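Local coordinates for Di-haem cytochrome c peroxidase family protein (Burkholderia thailandensis E264, PDB 6NX0) that carries two c-type hemes, reaches an unusually stable bis-Fe(IV) state and probably works as a peroxidase, at residues A113-C122 with M212-K223; R130-L141 with R373-F381. All blocks are in the same frame, centred on the assembly; numbering follows the deposited sequence.

Contact 1. Residues A113-C122 with M212-K223; sequences ALSEPRGMSC and MNNASAAALMRK. With HEC (heme c), chain B; NO3 (nitrate ion), chain H.
Lys-223 NZ is gripped by three oxygens: Glu-116 OE2 at 2.8 Å in a salt bridge, Ala-113 O at 2.9 Å and Asn-214 OD1 at 2.7 Å. The lysine reaches them from helix 217-225, running out straight and then turning at chi3 (62°), while the glutamate comes from the opposite direction and is met on the anti side of OE2, tilted 33° out of the carboxylate plane. Asn-214 uses both ends of its amide. Its ND2 meets Leu-114 O at 2.8 Å from above the carbonyl plane and also bonds Leu-206 O. Beside it, backbone to backbone, Glu-116 N bonds Met-212 O (2.9 Å), and Asn-213 ND2 reaches back to Glu-116 O at 3.0 Å. Deeper in, the thioether of Met-212 lies between the loop and heme c: its bend at chi3 (79°) lays CE against Leu-114 O and CB, and SD sits 3.9 Å from heme CAB, the carbon that carries Cys-122 SG. A nitrate ion, probably picked up from the crystallisation solution, accepts a hydrogen bond from Ala-215 N. The contact thus ties the heme-attachment loop to helix 217-225 and the turn before it through amide bonds and a lysine, whose charge the surrounding oxygens would stabilise.

Contact 2. Residues R130-L141 with R373-F381; sequences RAFAPTLSPAAL and RNVAIKESF. With HEC (heme c), chain C.
The loop that follows the CXXCH heme attachment site of one cytochrome c domain meets, in 373-381, a loop of the other domain's heme pocket, and Glu-379 is the hub. Its OE1 accepts Leu-136 N at 2.7 Å on the syn side. OE2 accepts a hydrogen bond from a water at 2.6 Å; that water also donates to Leu-136 O. The same OE2 lies over one face of the Arg-130 guanidinium, 3.3 Å from NH1, a salt bridge of charge alone, the oxygen standing well off the guanidinium plane. NH1 also bonds Ala-475 O. Two edge bonds lie in plane: NH2 to Ile-377 O at 2.9 Å and NE to Thr-135 OG1 at 2.8 Å, the latter oxygen held also by Asp-127. A bend at chi3 (-61°) turns the guanidinium to these partners. A second water joins Pro-134 O to Glu-379 N. Beyond the arginine, Ile-377 CD1 packs on Ala-131 CB at 3.7 Å. Between Ile-377 and Glu-379, Lys-378 turns the other way and gives a weak bond to a heme propionate. The buried carboxylate of Glu-379 is probably balanced by Arg-130, whose edge bonds fix its rotation, and the pair together join the two heme domains.

Both contacts use a segment close to the attachment site of the first heme: 113-122 runs into it, and 130-141 leaves it beyond the axial ligand His-126. Their second segments set them apart. Contact 1 stays on the side of the first heme and is only partly buried, far from the centre of the chain; contact 2 is buried and crosses to the second heme's domain. Each pairs an acid with a base, but in contact 1 the ammonium meets the carboxylate directly in a cluster of oxygens, whereas in contact 2 the carboxylate rides over a guanidinium and bridging waters help fill the interface. Their centres lie about 24 Å apart and their nearest atoms about 7 Å, so they do not touch.

Contact 1. Residues A113-C122 with M212-K223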
loop_
_atom_site.group_PDB
_atom_site.type_symbol
_atom_site.label_atom_id
_atom_site.label_comp_id
_atom_site.label_asym_id
_atom_site.label_seq_id
_atom_site.Cartn_x
_atom_site.Cartn_y
_atom_site.Cartn_z
ATOM N N ALA A 113 18.347 2.175 -16.158
ATOM C CA ALA A 113 18.548 1.233 -17.244
ATOM C C ALA A 113 17.634 0.024 -17.147
ATOM O O ALA A 113 17.582 -0.771 -18.092
ATOM C CB ALA A 113 20.006 0.754 -17.265
ATOM N N LEU A 114 16.901 -0.132 -16.047
ATOM C CA LEU A 114 16.123 -1.331 -15.789
ATOM C C LEU A 114 14.705 -1.254 -16.348
ATOM O O LEU A 114 13.798 -1.925 -15.834
ATOM C CB LEU A 114 16.087 -1.604 -14.286
ATOM C CG LEU A 114 17.469 -1.756 -13.624
ATOM C CD1 LEU A 114 17.318 -2.223 -12.181
ATOM C CD2 LEU A 114 18.361 -2.700 -14.419
ATOM N N SER A 115 14.481 -0.411 -17.339
ATOM C CA SER A 115 13.213 -0.346 -18.038
ATOM C C SER A 115 13.445 -0.447 -19.540
ATOM O O SER A 115 14.567 -0.300 -20.046
ATOM C CB SER A 115 12.482 0.951 -17.718
ATOM O OG SER A 115 13.241 2.089 -18.109
ATOM N N GLU A 116 12.350 -0.681 -20.256
ATOM C CA GLU A 116 12.339 -0.636 -21.713
ATOM C C GLU A 116 11.174 0.228 -22.167
ATOM O O GLU A 116 10.018 -0.123 -21.894
ATOM C CB GLU A 116 12.195 -2.040 -22.293
ATOM C CG GLU A 116 13.394 -2.937 -22.054
ATOM C CD GLU A 116 14.652 -2.439 -22.754
ATOM O OE1 GLU A 116 14.546 -1.702 -23.768
ATOM O OE2 GLU A 116 15.751 -2.786 -22.284
ATOM N N PRO A 117 11.410 1.337 -22.875
ATOM C CA PRO A 117 12.711 1.938 -23.159
ATOM C C PRO A 117 13.384 2.371 -21.877
ATOM O O PRO A 117 12.713 2.533 -20.841
ATOM C CB PRO A 117 12.368 3.146 -24.048
ATOM C CG PRO A 117 10.968 2.954 -24.479
ATOM C CD PRO A 117 10.297 2.082 -23.486
ATOM N N ARG A 118 14.700 2.575 -21.924
ATOM C CA ARG A 118 15.443 3.020 -20.754
ATOM C C ARG A 118 14.921 4.364 -20.262
ATOM O O ARG A 118 14.346 5.161 -21.021
ATOM C CB ARG A 118 16.936 3.136 -21.092
ATOM N N GLY A 119 15.141 4.626 -18.969
ATOM C CA GLY A 119 14.814 5.906 -18.389
ATOM C C GLY A 119 13.936 5.863 -17.159
ATOM O O GLY A 119 13.786 6.873 -16.469
ATOM N N MET A 120 13.362 4.709 -16.871
ATOM C CA MET A 120 12.471 4.535 -15.731
ATOM C C MET A 120 13.145 3.620 -14.714
ATOM O O MET A 120 13.597 2.524 -15.056
ATOM C CB MET A 120 11.130 3.962 -16.199
ATOM C CG MET A 120 10.305 3.320 -15.107
ATOM S SD MET A 120 8.595 3.015 -15.600
ATOM C CE MET A 120 7.930 4.643 -15.380
ATOM N N SER A 121 13.276 4.102 -13.481
ATOM C CA SER A 121 13.751 3.323 -12.350
ATOM C C SER A 121 12.577 3.096 -11.399
ATOM O O SER A 121 11.490 3.657 -11.571
ATOM C CB SER A 121 14.866 4.056 -11.623
ATOM O OG SER A 121 14.344 5.223 -11.008
ATOM N N CYS A 122 12.819 2.317 -10.347
ATOM C CA CYS A 122 11.822 2.212 -9.284
ATOM C C CYS A 122 11.391 3.582 -8.785
ATOM O O CYS A 122 10.210 3.807 -8.476
ATOM C CB CYS A 122 12.373 1.420 -8.097
ATOM S SG CYS A 122 13.068 -0.201 -8.458
ATOM N N MET A 212 7.672 -1.291 -16.012
ATOM C CA MET A 212 9.028 -1.146 -16.533
ATOM C C MET A 212 9.258 -1.900 -17.838
ATOM O O MET A 212 10.206 -1.570 -18.547
ATOM C CB MET A 212 10.038 -1.590 -15.483
ATOM C CG MET A 212 9.837 -0.864 -14.149
ATOM S SD MET A 212 10.927 -1.315 -12.804
ATOM C CE MET A 212 12.413 -0.394 -13.226
ATOM N N ASN A 213 8.432 -2.902 -18.160
ATOM C CA ASN A 213 8.363 -3.482 -19.510
ATOM C C ASN A 213 9.652 -4.171 -19.967
ATOM O O ASN A 213 9.972 -4.205 -21.162
ATOM C CB ASN A 213 7.973 -2.399 -20.512
ATOM C CG ASN A 213 7.691 -2.939 -21.877
ATOM O OD1 ASN A 213 7.070 -3.983 -22.041
ATOM N ND2 ASN A 213 8.144 -2.201 -22.885
ATOM N N ASN A 214 10.396 -4.785 -19.064
ATOM C CA ASN A 214 11.413 -5.719 -19.540
ATOM C C ASN A 214 10.733 -6.950 -20.124
ATOM O O ASN A 214 9.702 -7.414 -19.631
ATOM C CB ASN A 214 12.372 -6.095 -18.418
ATOM C CG ASN A 214 13.151 -4.903 -17.907
ATOM O OD1 ASN A 214 14.006 -4.364 -18.604
ATOM N ND2 ASN A 214 12.823 -4.451 -16.721
ATOM N N ALA A 215 11.310 -7.488 -21.203
ATOM C CA ALA A 215 10.608 -8.505 -21.973
ATOM C C ALA A 215 10.532 -9.836 -21.235
ATOM O O ALA A 215 9.548 -10.576 -21.365
ATOM C CB ALA A 215 11.309 -8.679 -23.325
ATOM N N SER A 216 11.558 -10.159 -20.461
ATOM C CA SER A 216 11.687 -11.434 -19.794
ATOM C C SER A 216 12.861 -11.334 -18.844
ATOM O O SER A 216 13.700 -10.438 -18.971
ATOM C CB SER A 216 11.950 -12.567 -20.782
ATOM O OG SER A 216 13.250 -12.406 -21.332
ATOM N N ALA A 217 12.924 -12.276 -17.909
ATOM C CA ALA A 217 14.099 -12.360 -17.046
ATOM C C ALA A 217 15.366 -12.598 -17.853
ATOM O O ALA A 217 16.433 -12.071 -17.510
ATOM C CB ALA A 217 13.918 -13.463 -16.008
ATOM N N ALA A 218 15.285 -13.394 -18.925
ATOM C CA ALA A 218 16.461 -13.641 -19.753
ATOM C C ALA A 218 16.968 -12.363 -20.405
ATOM O O ALA A 218 18.189 -12.129 -20.490
ATOM C CB ALA A 218 16.133 -14.690 -20.813
ATOM N N ALA A 219 16.049 -11.531 -20.908
ATOM C CA ALA A 219 16.445 -10.270 -21.516
ATOM C C ALA A 219 17.037 -9.333 -20.476
ATOM O O ALA A 219 18.050 -8.668 -20.728
ATOM C CB ALA A 219 15.232 -9.622 -22.196
ATOM N N LEU A 220 16.396 -9.244 -19.316
ATOM C CA LEU A 220 16.888 -8.335 -18.289
ATOM C C LEU A 220 18.259 -8.764 -17.809
ATOM O O LEU A 220 19.134 -7.921 -17.575
ATOM C CB LEU A 220 15.900 -8.278 -17.130
ATOM C CG LEU A 220 16.315 -7.396 -15.943
ATOM C CD1 LEU A 220 16.473 -5.928 -16.401
ATOM C CD2 LEU A 220 15.345 -7.531 -14.784
ATOM N N MET A 221 18.459 -10.069 -17.646
ATOM C CA MET A 221 19.755 -10.587 -17.212
ATOM C C MET A 221 20.853 -10.169 -18.166
ATOM O O MET A 221 21.921 -9.709 -17.744
ATOM C CB MET A 221 19.683 -12.112 -17.119
ATOM C CG MET A 221 20.993 -12.819 -16.847
ATOM S SD MET A 221 20.829 -14.588 -17.105
ATOM C CE MET A 221 20.867 -14.678 -18.896
ATOM N N ARG A 222 20.612 -10.334 -19.470
ATOM C CA ARG A 222 21.616 -9.995 -20.461
ATOM C C ARG A 222 21.906 -8.511 -20.449
ATOM O O ARG A 222 23.062 -8.095 -20.547
ATOM C CB ARG A 222 21.154 -10.419 -21.850
ATOM C CG ARG A 222 21.245 -11.917 -22.094
ATOM C CD ARG A 222 20.553 -12.318 -23.400
ATOM N NE ARG A 222 20.938 -13.683 -23.764
ATOM C CZ ARG A 222 20.440 -14.780 -23.201
ATOM N NH1 ARG A 222 19.530 -14.694 -22.233
ATOM N NH2 ARG A 222 20.855 -15.973 -23.612
ATOM N N LYS A 223 20.865 -7.696 -20.299
ATOM C CA LYS A 223 21.059 -6.260 -20.231
ATOM C C LYS A 223 21.899 -5.872 -19.013
ATOM O O LYS A 223 22.896 -5.144 -19.130
ATOM C CB LYS A 223 19.692 -5.578 -20.204
ATOM C CG LYS A 223 19.793 -4.065 -20.064
ATOM C CD LYS A 223 18.454 -3.387 -20.305
ATOM C CE LYS A 223 17.376 -3.781 -19.312
ATOM N NZ LYS A 223 16.160 -2.918 -19.486
HETATM FE FE HEC B . 6.358 -0.326 -7.185
HETATM C CHA HEC B . 3.750 -1.534 -5.250
HETATM C CHB HEC B . 8.582 -1.757 -5.056
HETATM C CHC HEC B . 8.848 -0.002 -9.535
HETATM C CHD HEC B . 4.115 0.987 -9.446
HETATM N NA HEC B . 6.191 -1.350 -5.440
HETATM C C1A HEC B . 5.031 -1.776 -4.825
HETATM C C2A HEC B . 5.382 -2.469 -3.616
HETATM C C3A HEC B . 6.718 -2.431 -3.512
HETATM C C4A HEC B . 7.256 -1.816 -4.699
HETATM C CMA HEC B . 7.573 -3.114 -2.451
HETATM C CAA HEC B . 4.380 -3.124 -2.647
HETATM C CBA HEC B . 4.054 -2.175 -1.508
HETATM C CGA HEC B . 2.961 -2.681 -0.604
HETATM O O1A HEC B . 2.769 -2.016 0.457
HETATM O O2A HEC B . 2.213 -3.626 -1.001
HETATM N NB HEC B . 8.326 -0.803 -7.308
HETATM C C1B HEC B . 9.053 -1.423 -6.301
HETATM C C2B HEC B . 10.402 -1.596 -6.770
HETATM C C3B HEC B . 10.463 -1.208 -8.048
HETATM C C4B HEC B . 9.168 -0.669 -8.390
HETATM C CMB HEC B . 11.526 -2.208 -5.928
HETATM C CAB HEC B . 11.682 -1.170 -8.992
HETATM C CBB HEC B . 12.130 -2.617 -9.316
HETATM N NC HEC B . 6.461 0.375 -9.095
HETATM C C1C HEC B . 7.613 0.462 -9.866
HETATM C C2C HEC B . 7.297 1.303 -10.999
HETATM C C3C HEC B . 6.000 1.621 -10.981
HETATM C C4C HEC B . 5.442 1.010 -9.792
HETATM C CMC HEC B . 8.348 1.834 -11.987
HETATM C CAC HEC B . 5.310 2.747 -11.771
HETATM C CBC HEC B . 5.214 2.415 -13.266
HETATM N ND HEC B . 4.333 -0.241 -7.286
HETATM C C1D HEC B . 3.610 0.386 -8.321
HETATM C C2D HEC B . 2.207 0.157 -8.088
HETATM C C3D HEC B . 2.099 -0.665 -6.854
HETATM C C4D HEC B . 3.447 -0.872 -6.400
HETATM C CMD HEC B . 1.078 0.566 -9.014
HETATM C CAD HEC B . 0.812 -1.214 -6.213
HETATM C CBD HEC B . 0.334 -2.340 -7.101
HETATM C CGD HEC B . -0.690 -3.240 -6.432
HETATM O O1D HEC B . -1.052 -2.971 -5.266
HETATM O O2D HEC B . -1.167 -4.165 -7.150
HETATM N N NO3 H . 14.907 -6.157 -21.538
HETATM O O1 NO3 H . 14.889 -6.593 -20.374
HETATM O O2 NO3 H . 13.881 -6.294 -22.314
HETATM O O3 NO3 H . 15.987 -5.622 -21.927
HETATM O O HOH W 1 5.897 -2.237 -8.148
#

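Contact 2. Residues R130-L141 with R373-F381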
loop_
_atom_site.group_PDB
_atom_site.type_symbol
_atom_site.label_atom_id
_atom_site.label_comp_id
_atom_site.label_asym_id
_atom_site.label_seq_id
_atom_site.Cartn_x
_atom_site.Cartn_y
_atom_site.Cartn_z
ATOM N N ARG A 130 8.900 12.289 -2.063
ATOM C CA ARG A 130 7.485 12.192 -1.699
ATOM C C ARG A 130 7.241 10.867 -0.978
ATOM O O ARG A 130 6.325 10.112 -1.311
ATOM C CB ARG A 130 6.574 12.331 -2.934
ATOM C CG ARG A 130 5.073 12.599 -2.637
ATOM C CD ARG A 130 4.211 12.595 -3.894
ATOM N NE ARG A 130 4.635 13.643 -4.806
ATOM C CZ ARG A 130 4.186 14.884 -4.800
ATOM N NH1 ARG A 130 4.673 15.765 -5.667
ATOM N NH2 ARG A 130 3.253 15.269 -3.947
ATOM N N ALA A 131 8.075 10.566 0.024
ATOM C CA ALA A 131 7.909 9.380 0.876
ATOM C C ALA A 131 7.870 8.090 0.062
ATOM O O ALA A 131 7.223 7.109 0.448
ATOM C CB ALA A 131 6.659 9.493 1.748
ATOM N N PHE A 132 8.586 8.082 -1.063
ATOM C CA PHE A 132 8.646 6.909 -1.939
ATOM C C PHE A 132 7.253 6.525 -2.427
ATOM O O PHE A 132 6.968 5.363 -2.704
ATOM C CB PHE A 132 9.374 5.749 -1.248
ATOM C CG PHE A 132 10.823 6.039 -1.012
ATOM C CD1 PHE A 132 11.247 6.715 0.127
ATOM C CD2 PHE A 132 11.763 5.696 -1.966
ATOM C CE1 PHE A 132 12.598 7.020 0.328
ATOM C CE2 PHE A 132 13.103 5.974 -1.774
ATOM C CZ PHE A 132 13.525 6.658 -0.623
ATOM N N ALA A 133 6.399 7.523 -2.605
ATOM C CA ALA A 133 5.124 7.431 -3.285
ATOM C C ALA A 133 5.230 8.128 -4.634
ATOM O O ALA A 133 6.172 8.890 -4.868
ATOM C CB ALA A 133 4.030 8.098 -2.440
ATOM N N PRO A 134 4.296 7.909 -5.551
ATOM C CA PRO A 134 4.509 8.438 -6.900
ATOM C C PRO A 134 4.305 9.940 -6.996
ATOM O O PRO A 134 3.361 10.514 -6.440
ATOM C CB PRO A 134 3.483 7.676 -7.756
ATOM C CG PRO A 134 2.469 7.204 -6.809
ATOM C CD PRO A 134 3.184 6.932 -5.525
ATOM N N THR A 135 5.210 10.569 -7.736
ATOM C CA THR A 135 4.979 11.879 -8.316
ATOM C C THR A 135 4.547 11.611 -9.757
ATOM O O THR A 135 5.334 11.108 -10.568
ATOM C CB THR A 135 6.226 12.753 -8.214
ATOM O OG1 THR A 135 6.491 13.009 -6.828
ATOM C CG2 THR A 135 6.026 14.044 -8.942
ATOM N N LEU A 136 3.269 11.839 -10.030
ATOM C CA LEU A 136 2.658 11.439 -11.292
ATOM C C LEU A 136 3.107 12.320 -12.453
ATOM O O LEU A 136 3.307 13.532 -12.306
ATOM C CB LEU A 136 1.142 11.500 -11.163
ATOM C CG LEU A 136 0.517 10.555 -10.130
ATOM C CD1 LEU A 136 -0.976 10.833 -10.032
ATOM C CD2 LEU A 136 0.771 9.078 -10.474
ATOM N N SER A 137 3.267 11.691 -13.614
ATOM C CA SER A 137 3.609 12.390 -14.832
ATOM C C SER A 137 2.445 13.277 -15.267
ATOM O O SER A 137 1.313 13.106 -14.821
ATOM C CB SER A 137 3.917 11.386 -15.936
ATOM O OG SER A 137 2.711 10.738 -16.307
ATOM N N PRO A 138 2.678 14.212 -16.190
ATOM C CA PRO A 138 1.543 15.002 -16.694
ATOM C C PRO A 138 0.436 14.158 -17.311
ATOM O O PRO A 138 -0.746 14.419 -17.056
ATOM C CB PRO A 138 2.206 15.935 -17.721
ATOM C CG PRO A 138 3.615 16.054 -17.244
ATOM C CD PRO A 138 3.970 14.701 -16.708
ATOM N N ALA A 139 0.770 13.141 -18.109
ATOM C CA ALA A 139 -0.282 12.325 -18.695
ATOM C C ALA A 139 -1.048 11.572 -17.620
ATOM O O ALA A 139 -2.257 11.354 -17.743
ATOM C CB ALA A 139 0.303 11.348 -19.705
ATOM N N ALA A 140 -0.357 11.153 -16.564
ATOM C CA ALA A 140 -1.042 10.449 -15.484
ATOM C C ALA A 140 -1.992 11.377 -14.748
ATOM O O ALA A 140 -3.127 10.999 -14.443
ATOM C CB ALA A 140 -0.019 9.848 -14.526
ATOM N N LEU A 141 -1.539 12.590 -14.444
ATOM C CA LEU A 141 -2.399 13.574 -13.798
ATOM C C LEU A 141 -3.618 13.908 -14.643
ATOM O O LEU A 141 -4.721 14.097 -14.104
ATOM C CB LEU A 141 -1.603 14.836 -13.513
ATOM C CG LEU A 141 -0.584 14.742 -12.404
ATOM C CD1 LEU A 141 0.289 15.965 -12.434
ATOM C CD2 LEU A 141 -1.314 14.617 -11.058
ATOM N N ARG A 373 0.482 6.635 7.084
ATOM C CA ARG A 373 1.603 7.557 7.224
ATOM C C ARG A 373 1.925 8.168 5.868
ATOM O O ARG A 373 1.950 7.480 4.848
ATOM C CB ARG A 373 2.822 6.854 7.808
ATOM C CG ARG A 373 2.592 6.493 9.284
ATOM C CD ARG A 373 3.640 5.592 9.851
ATOM N NE ARG A 373 3.573 5.498 11.317
ATOM C CZ ARG A 373 4.133 6.367 12.146
ATOM N NH1 ARG A 373 4.761 7.437 11.667
ATOM N NH2 ARG A 373 4.029 6.196 13.457
ATOM N N ASN A 374 2.154 9.480 5.878
ATOM C CA ASN A 374 2.427 10.309 4.701
ATOM C C ASN A 374 1.277 10.360 3.714
ATOM O O ASN A 374 1.467 10.798 2.570
ATOM C CB ASN A 374 3.721 9.885 4.016
ATOM C CG ASN A 374 4.889 10.085 4.922
ATOM O OD1 ASN A 374 5.233 11.241 5.237
ATOM N ND2 ASN A 374 5.492 8.998 5.377
ATOM N N VAL A 375 0.061 10.010 4.143
ATOM C CA VAL A 375 -1.076 10.031 3.215
ATOM C C VAL A 375 -1.316 11.424 2.658
ATOM O O VAL A 375 -1.716 11.579 1.499
ATOM C CB VAL A 375 -2.332 9.446 3.902
ATOM C CG1 VAL A 375 -2.833 10.348 5.019
ATOM C CG2 VAL A 375 -3.435 9.140 2.857
ATOM N N ALA A 376 -1.031 12.471 3.446
ATOM C CA ALA A 376 -1.432 13.815 3.047
ATOM C C ALA A 376 -0.565 14.426 1.945
ATOM O O ALA A 376 -0.874 15.533 1.489
ATOM C CB ALA A 376 -1.420 14.725 4.277
ATOM N N ILE A 377 0.493 13.746 1.488
ATOM C CA ILE A 377 1.329 14.235 0.391
ATOM C C ILE A 377 1.065 13.492 -0.904
ATOM O O ILE A 377 1.700 13.806 -1.928
ATOM C CB ILE A 377 2.833 14.182 0.736
ATOM C CG1 ILE A 377 3.366 12.744 0.814
ATOM C CG2 ILE A 377 3.124 14.938 2.025
ATOM C CD1 ILE A 377 4.843 12.645 1.079
ATOM N N LYS A 378 0.139 12.537 -0.908
ATOM C CA LYS A 378 -0.149 11.795 -2.126
ATOM C C LYS A 378 -0.960 12.644 -3.098
ATOM O O LYS A 378 -1.761 13.490 -2.705
ATOM C CB LYS A 378 -0.916 10.510 -1.808
ATOM C CG LYS A 378 -0.134 9.512 -0.987
ATOM C CD LYS A 378 -1.026 8.482 -0.347
ATOM C CE LYS A 378 -1.732 7.585 -1.353
ATOM N NZ LYS A 378 -0.938 6.366 -1.654
ATOM N N GLU A 379 -0.750 12.394 -4.386
ATOM C CA GLU A 379 -1.480 13.096 -5.436
ATOM C C GLU A 379 -2.818 12.453 -5.781
ATOM O O GLU A 379 -3.684 13.126 -6.357
ATOM C CB GLU A 379 -0.607 13.204 -6.693
ATOM C CG GLU A 379 0.610 14.096 -6.477
ATOM C CD GLU A 379 1.499 14.199 -7.689
ATOM O OE1 GLU A 379 1.526 13.263 -8.506
ATOM O OE2 GLU A 379 2.178 15.233 -7.838
ATOM N N SER A 380 -3.010 11.178 -5.440
ATOM C CA SER A 380 -4.285 10.499 -5.615
ATOM C C SER A 380 -4.355 9.392 -4.584
ATOM O O SER A 380 -3.336 8.970 -4.025
ATOM C CB SER A 380 -4.472 9.966 -7.043
ATOM O OG SER A 380 -3.513 8.969 -7.322
ATOM N N PHE A 381 -5.584 8.924 -4.345
ATOM C CA PHE A 381 -5.897 8.095 -3.192
ATOM C C PHE A 381 -6.712 6.878 -3.594
ATOM O O PHE A 381 -7.480 6.904 -4.560
ATOM C CB PHE A 381 -6.669 8.898 -2.108
ATOM C CG PHE A 381 -5.923 10.114 -1.659
ATOM C CD1 PHE A 381 -5.019 10.053 -0.608
ATOM C CD2 PHE A 381 -6.071 11.296 -2.340
ATOM C CE1 PHE A 381 -4.291 11.179 -0.239
ATOM C CE2 PHE A 381 -5.349 12.407 -1.983
ATOM C CZ PHE A 381 -4.455 12.348 -0.943
HETATM FE FE HEC C . -9.672 3.473 5.403
HETATM C CHA HEC C . -8.025 3.352 2.400
HETATM C CHB HEC C . -8.841 6.788 5.737
HETATM C CHC HEC C . -11.844 3.783 8.040
HETATM C CHD HEC C . -10.220 0.106 5.326
HETATM N NA HEC C . -8.586 4.793 4.310
HETATM C C1A HEC C . -7.951 4.509 3.116
HETATM C C2A HEC C . -7.395 5.744 2.629
HETATM C C3A HEC C . -7.532 6.660 3.595
HETATM C C4A HEC C . -8.292 6.084 4.675
HETATM C CMA HEC C . -7.178 8.143 3.521
HETATM C CAA HEC C . -6.556 5.889 1.339
HETATM C CBA HEC C . -5.082 5.639 1.610
HETATM C CGA HEC C . -4.193 5.635 0.390
HETATM O O1A HEC C . -2.997 5.258 0.587
HETATM O O2A HEC C . -4.687 5.707 -0.770
HETATM N NB HEC C . -10.217 4.955 6.659
HETATM C C1B HEC C . -9.702 6.254 6.655
HETATM C C2B HEC C . -10.340 6.998 7.725
HETATM C C3B HEC C . -11.224 6.207 8.330
HETATM C C4B HEC C . -11.124 4.898 7.699
HETATM C CMB HEC C . -9.972 8.459 8.096
HETATM C CAB HEC C . -12.245 6.555 9.442
HETATM C CBB HEC C . -13.206 7.668 8.965
HETATM N NC HEC C . -10.751 2.187 6.524
HETATM C C1C HEC C . -11.639 2.533 7.524
HETATM C C2C HEC C . -12.267 1.325 7.981
HETATM C C3C HEC C . -11.750 0.293 7.302
HETATM C C4C HEC C . -10.809 0.816 6.340
HETATM C CMC HEC C . -13.276 1.330 9.151
HETATM C CAC HEC C . -11.924 -1.203 7.612
HETATM C CBC HEC C . -13.412 -1.565 7.426
HETATM N ND HEC C . -9.155 2.005 4.124
HETATM C C1D HEC C . -9.514 0.663 4.289
HETATM C C2D HEC C . -9.189 -0.035 3.080
HETATM C C3D HEC C . -8.607 0.956 2.150
HETATM C C4D HEC C . -8.565 2.196 2.878
HETATM C CMD HEC C . -9.399 -1.514 2.772
HETATM C CAD HEC C . -8.139 0.704 0.710
HETATM C CBD HEC C . -9.346 0.818 -0.200
HETATM C CGD HEC C . -8.930 0.961 -1.642
HETATM O O1D HEC C . -7.722 1.180 -1.904
HETATM O O2D HEC C . -9.848 1.029 -2.510
HETATM O O HOH W 2 0.926 10.146 -5.097
HETATM O O HOH W 3 3.091 15.382 -10.304
#